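Local coordinates for protein phosphoribosyl-aminoimidazole carboxylase (Aspergillus clavatus, PDB 3K5I) that probably catalyses the ATP-dependent carboxylation of 5-aminoimidazole ribonucleotide to its N5-carboxy form, a step of purine biosynthesis, as an ATP-grasp enzyme, at residues 293-305 and 321-335. Residues are numbered along the deposited sequence; the frame is centred on the assembly and turned at random.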
loop_
_atom_site.group_PDB
_atom_site.type_symbol
_atom_site.label_atom_id
_atom_site.label_comp_id
_atom_site.label_asym_id
_atom_site.label_seq_id
_atom_site.Cartn_x
_atom_site.Cartn_y
_atom_site.Cartn_z
ATOM N N HIS A 293 -5.106 2.777 -15.220
ATOM C CA HIS A 293 -6.242 1.980 -15.710
ATOM C C HIS A 293 -6.554 0.796 -14.812
ATOM O O HIS A 293 -5.663 0.298 -14.082
ATOM C CB HIS A 293 -5.780 1.487 -17.187
ATOM C CG HIS A 293 -6.887 0.886 -18.007
ATOM N ND1 HIS A 293 -7.165 -0.468 -17.994
ATOM C CD2 HIS A 293 -7.781 1.447 -18.863
ATOM C CE1 HIS A 293 -8.163 -0.712 -18.826
ATOM N NE2 HIS A 293 -8.586 0.435 -19.338
ATOM N N ASN A 294 -7.817 0.371 -14.885
ATOM C CA ASN A 294 -8.274 -0.736 -14.043
ATOM C C ASN A 294 -7.475 -1.963 -14.351
ATOM O O ASN A 294 -7.230 -2.826 -13.510
ATOM C CB ASN A 294 -9.733 -0.983 -14.366
ATOM C CG ASN A 294 -10.458 -1.749 -13.309
ATOM O OD1 ASN A 294 -11.693 -1.636 -13.261
ATOM N ND2 ASN A 294 -9.749 -2.569 -12.504
ATOM N N SER A 295 -7.105 -2.054 -15.606
ATOM C CA SER A 295 -6.322 -3.240 -15.988
ATOM C C SER A 295 -5.009 -3.343 -15.273
ATOM O O SER A 295 -4.379 -4.410 -15.247
ATOM C CB SER A 295 -6.091 -3.322 -17.509
ATOM O OG SER A 295 -4.824 -2.904 -17.993
ATOM N N GLY A 296 -4.583 -2.222 -14.709
ATOM C CA GLY A 296 -3.306 -2.276 -14.017
ATOM C C GLY A 296 -3.335 -2.305 -12.493
ATOM O O GLY A 296 -2.279 -2.242 -11.815
ATOM N N HIS A 297 -4.504 -2.484 -11.900
ATOM C CA HIS A 297 -4.468 -2.519 -10.439
ATOM C C HIS A 297 -3.583 -3.570 -9.770
ATOM O O HIS A 297 -3.053 -3.322 -8.645
ATOM C CB HIS A 297 -5.889 -2.518 -9.826
ATOM C CG HIS A 297 -6.721 -1.362 -10.244
ATOM N ND1 HIS A 297 -6.158 -0.215 -10.754
ATOM C CD2 HIS A 297 -8.041 -1.105 -10.073
ATOM C CE1 HIS A 297 -7.117 0.669 -10.973
ATOM N NE2 HIS A 297 -8.265 0.153 -10.569
ATOM N N TYR A 298 -3.440 -4.699 -10.483
ATOM C CA TYR A 298 -2.633 -5.788 -9.965
ATOM C C TYR A 298 -1.177 -5.334 -9.755
ATOM O O TYR A 298 -0.390 -5.968 -9.010
ATOM C CB TYR A 298 -2.648 -7.029 -10.880
ATOM C CG TYR A 298 -1.703 -6.799 -12.036
ATOM C CD1 TYR A 298 -2.197 -6.160 -13.177
ATOM C CD2 TYR A 298 -0.347 -7.131 -11.974
ATOM C CE1 TYR A 298 -1.332 -5.897 -14.230
ATOM C CE2 TYR A 298 0.568 -6.880 -13.064
ATOM C CZ TYR A 298 0.036 -6.264 -14.205
ATOM O OH TYR A 298 0.727 -5.928 -15.390
ATOM N N THR A 299 -0.796 -4.209 -10.355
ATOM C CA THR A 299 0.616 -3.808 -10.202
ATOM C C THR A 299 1.081 -3.492 -8.783
ATOM O O THR A 299 2.305 -3.569 -8.431
ATOM C CB THR A 299 0.921 -2.712 -11.207
ATOM O OG1 THR A 299 -0.008 -1.615 -11.014
ATOM C CG2 THR A 299 0.761 -3.330 -12.621
ATOM N N ILE A 300 0.095 -3.120 -7.964
ATOM C CA ILE A 300 0.368 -2.787 -6.568
ATOM C C ILE A 300 0.986 -3.915 -5.821
ATOM O O ILE A 300 2.048 -3.802 -5.244
ATOM C CB ILE A 300 -0.905 -2.441 -5.820
ATOM C CG1 ILE A 300 -1.387 -1.085 -6.349
ATOM C CG2 ILE A 300 -0.496 -2.155 -4.391
ATOM C CD1 ILE A 300 -2.687 -0.446 -5.712
ATOM N N GLU A 301 0.352 -5.069 -5.858
ATOM C CA GLU A 301 1.005 -6.152 -5.133
ATOM C C GLU A 301 1.822 -6.979 -6.106
ATOM O O GLU A 301 2.672 -7.806 -5.702
ATOM C CB GLU A 301 -0.054 -7.090 -4.580
ATOM C CG GLU A 301 -0.935 -6.410 -3.523
ATOM C CD GLU A 301 -2.064 -5.570 -4.119
ATOM O OE1 GLU A 301 -2.284 -5.589 -5.348
ATOM O OE2 GLU A 301 -2.710 -4.866 -3.292
ATOM N N GLY A 302 1.550 -6.752 -7.382
ATOM C CA GLY A 302 2.220 -7.543 -8.392
ATOM C C GLY A 302 3.606 -7.220 -8.867
ATOM O O GLY A 302 4.236 -8.088 -9.475
ATOM N N CYS A 303 4.038 -5.983 -8.649
ATOM C CA CYS A 303 5.350 -5.539 -9.092
ATOM C C CYS A 303 5.955 -4.585 -8.087
ATOM O O CYS A 303 5.210 -4.079 -7.259
ATOM C CB CYS A 303 5.219 -4.686 -10.339
ATOM S SG CYS A 303 4.093 -5.207 -11.673
ATOM N N ALA A 304 7.262 -4.302 -8.187
ATOM C CA ALA A 304 7.922 -3.366 -7.272
ATOM C C ALA A 304 7.419 -1.963 -7.434
ATOM O O ALA A 304 7.368 -1.358 -6.369
ATOM C CB ALA A 304 9.479 -3.343 -7.314
ATOM N N LEU A 305 7.107 -1.489 -8.660
ATOM C CA LEU A 305 6.634 -0.113 -8.904
ATOM C C LEU A 305 5.273 -0.302 -9.478
ATOM O O LEU A 305 5.151 -0.893 -10.537
ATOM C CB LEU A 305 7.478 0.721 -9.896
ATOM C CG LEU A 305 8.802 1.114 -9.270
ATOM C CD1 LEU A 305 9.556 1.756 -10.415
ATOM C CD2 LEU A 305 8.619 2.009 -8.013
ATOM N N PRO A 321 13.410 2.294 -12.835
ATOM C CA PRO A 321 14.125 1.042 -13.163
ATOM C C PRO A 321 13.143 0.071 -13.853
ATOM O O PRO A 321 12.057 -0.194 -13.392
ATOM C CB PRO A 321 14.669 0.578 -11.817
ATOM C CG PRO A 321 14.668 1.901 -10.891
ATOM C CD PRO A 321 13.612 2.814 -11.456
ATOM N N ALA A 322 13.453 -0.410 -15.051
ATOM C CA ALA A 322 12.537 -1.253 -15.819
ATOM C C ALA A 322 12.244 -2.579 -15.075
ATOM O O ALA A 322 11.211 -3.240 -15.120
ATOM C CB ALA A 322 13.264 -1.592 -17.145
ATOM N N GLN A 323 13.247 -3.045 -14.369
ATOM C CA GLN A 323 13.138 -4.271 -13.590
ATOM C C GLN A 323 11.910 -4.206 -12.659
ATOM O O GLN A 323 11.286 -5.236 -12.376
ATOM C CB GLN A 323 14.386 -4.258 -12.673
ATOM C CG GLN A 323 15.105 -5.592 -12.475
ATOM C CD GLN A 323 16.609 -5.625 -12.782
ATOM O OE1 GLN A 323 17.393 -4.673 -12.618
ATOM N NE2 GLN A 323 17.027 -6.801 -13.197
ATOM N N SER A 324 11.597 -3.007 -12.163
ATOM C CA SER A 324 10.488 -2.788 -11.236
ATOM C C SER A 324 9.060 -2.953 -11.736
ATOM O O SER A 324 8.092 -2.888 -10.945
ATOM C CB SER A 324 10.645 -1.399 -10.630
ATOM O OG SER A 324 11.838 -1.266 -9.865
ATOM N N LEU A 325 8.931 -3.136 -13.048
ATOM C CA LEU A 325 7.633 -3.287 -13.711
ATOM C C LEU A 325 7.473 -4.736 -14.128
ATOM O O LEU A 325 6.570 -5.105 -14.853
ATOM C CB LEU A 325 7.612 -2.427 -14.964
ATOM C CG LEU A 325 8.308 -1.115 -14.561
ATOM C CD1 LEU A 325 8.529 -0.172 -15.741
ATOM C CD2 LEU A 325 7.368 -0.401 -13.668
ATOM N N GLU A 326 8.378 -5.570 -13.632
ATOM C CA GLU A 326 8.314 -7.001 -13.961
ATOM C C GLU A 326 7.371 -7.521 -12.892
ATOM O O GLU A 326 7.423 -7.033 -11.755
ATOM C CB GLU A 326 9.698 -7.639 -13.686
ATOM C CG GLU A 326 10.566 -7.839 -14.915
ATOM C CD GLU A 326 12.064 -8.027 -14.644
ATOM O OE1 GLU A 326 12.448 -8.648 -13.617
ATOM O OE2 GLU A 326 12.859 -7.559 -15.491
ATOM N N ILE A 327 6.601 -8.540 -13.251
ATOM C CA ILE A 327 5.662 -9.163 -12.315
ATOM C C ILE A 327 6.367 -10.082 -11.342
ATOM O O ILE A 327 7.066 -11.019 -11.733
ATOM C CB ILE A 327 4.629 -9.910 -13.131
ATOM C CG1 ILE A 327 3.735 -8.858 -13.743
ATOM C CG2 ILE A 327 3.953 -11.074 -12.395
ATOM C CD1 ILE A 327 2.616 -9.458 -14.684
ATOM N N ARG A 328 6.206 -9.813 -10.062
ATOM C CA ARG A 328 6.846 -10.635 -9.005
ATOM C C ARG A 328 6.275 -12.053 -8.898
ATOM O O ARG A 328 7.050 -12.964 -8.698
ATOM C CB ARG A 328 6.569 -9.969 -7.624
ATOM C CG ARG A 328 6.832 -8.432 -7.667
ATOM C CD ARG A 328 6.809 -7.651 -6.326
ATOM N NE ARG A 328 7.146 -8.588 -5.281
ATOM C CZ ARG A 328 6.880 -8.470 -3.992
ATOM N NH1 ARG A 328 6.227 -7.398 -3.585
ATOM N NH2 ARG A 328 7.277 -9.440 -3.156
ATOM N N GLN A 329 4.961 -12.268 -8.974
ATOM C CA GLN A 329 4.372 -13.609 -8.881
ATOM C C GLN A 329 3.036 -13.459 -9.569
ATOM O O GLN A 329 2.579 -12.336 -9.751
ATOM C CB GLN A 329 3.963 -13.884 -7.449
ATOM C CG GLN A 329 5.084 -14.329 -6.563
ATOM C CD GLN A 329 4.459 -14.568 -5.221
ATOM O OE1 GLN A 329 3.680 -13.770 -4.685
ATOM N NE2 GLN A 329 4.734 -15.718 -4.699
ATOM N N PRO A 330 2.410 -14.576 -9.917
ATOM C CA PRO A 330 1.090 -14.510 -10.573
ATOM C C PRO A 330 -0.017 -13.918 -9.692
ATOM O O PRO A 330 -0.014 -14.064 -8.450
ATOM C CB PRO A 330 0.776 -15.966 -11.004
ATOM C CG PRO A 330 2.170 -16.613 -11.094
ATOM C CD PRO A 330 3.204 -15.754 -10.325
ATOM N N SER A 331 -0.980 -13.265 -10.336
ATOM C CA SER A 331 -2.090 -12.676 -9.599
ATOM C C SER A 331 -3.389 -12.500 -10.363
ATOM O O SER A 331 -3.482 -12.573 -11.589
ATOM C CB SER A 331 -1.684 -11.485 -8.738
ATOM O OG SER A 331 -1.099 -10.434 -9.479
ATOM N N ILE A 332 -4.435 -12.325 -9.581
ATOM C CA ILE A 332 -5.747 -12.162 -10.188
ATOM C C ILE A 332 -6.427 -10.985 -9.465
ATOM O O ILE A 332 -6.398 -10.921 -8.227
ATOM C CB ILE A 332 -6.636 -13.484 -9.974
ATOM C CG1 ILE A 332 -5.971 -14.675 -10.655
ATOM C CG2 ILE A 332 -8.014 -13.421 -10.708
ATOM C CD1 ILE A 332 -6.538 -15.988 -10.168
ATOM N N MET A 333 -7.043 -10.067 -10.208
ATOM C CA MET A 333 -7.752 -8.968 -9.539
ATOM C C MET A 333 -9.186 -9.183 -9.971
ATOM O O MET A 333 -9.466 -9.449 -11.171
ATOM C CB MET A 333 -7.247 -7.578 -9.969
ATOM C CG MET A 333 -8.003 -6.312 -9.421
ATOM S SD MET A 333 -8.474 -5.231 -10.822
ATOM C CE MET A 333 -9.735 -6.107 -11.571
ATOM N N LEU A 334 -10.040 -9.059 -8.954
ATOM C CA LEU A 334 -11.492 -9.156 -9.103
ATOM C C LEU A 334 -12.103 -7.782 -8.727
ATOM O O LEU A 334 -11.720 -7.175 -7.729
ATOM C CB LEU A 334 -12.039 -10.258 -8.177
ATOM C CG LEU A 334 -13.570 -10.397 -8.252
ATOM C CD1 LEU A 334 -14.085 -11.217 -9.423
ATOM C CD2 LEU A 334 -13.974 -11.123 -7.027
ATOM N N ASN A 335 -13.011 -7.223 -9.519
ATOM C CA ASN A 335 -13.569 -5.924 -9.147
ATOM C C ASN A 335 -14.709 -6.218 -8.211
ATOM O O ASN A 335 -15.256 -7.282 -8.365
ATOM C CB ASN A 335 -14.187 -5.197 -10.366
ATOM C CG ASN A 335 -13.209 -4.211 -10.981
ATOM O OD1 ASN A 335 -12.221 -3.818 -10.333
ATOM N ND2 ASN A 335 -13.437 -3.837 -12.238
HETATM O O HOH W 1 5.066 -5.606 -4.778
HETATM O O HOH W 2 8.886 -5.906 -9.916
#
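R328 lies along G302 and C303, where the short helix 299-302 gives out, and its chain can be traced outward from there. CB sits near the carbonyl oxygen of G302, the same oxygen that takes the R328 backbone N-H in a hydrogen bond of 2.7 Å from N to O. CG turns back beside its own N (chi1 -46°), which brings it 3.2 Å from G302 O and close to C303 CA, and CD carries on to C303 C at 3.6 Å. A bend at chi3 then swings the guanidinium past the end of the helix. The charged end also crosses the dimer interface: NH1 hydrogen-bonds E301 O, and NE hydrogen-bonds Q329 OE1, both of the second subunit.

Beyond the helix end, S324 O accepts a hydrogen bond from L305 N at 2.9 Å, and L305 CD1 presses tightly on S324 CB. A water joins A304 N to E326 O. Nearer the strand, I327 CD1 meets the Y298 ring at CE2, 3.7 Å away, the two side chains crossing at about a right angle.

Farther along, N335 ND2 gives a nearly straight hydrogen bond to N294 OD1 (3.0 Å), the two amide planes 42° apart; ND2 also hydrogen-bonds C236 O, and OD1 has K373 NZ as second partner. M333 SD comes up to N294 ND2; the N294 side chain is about 6 Å from the bound 5-aminoimidazole ribonucleotide. Strand 331-337, running between strands 235-241 and 373-380 of the large antiparallel sheet, backs the turn at N294-Y298, the loop before it meets the helix end, and strand 221-232 packs against Y298, L325 and I327.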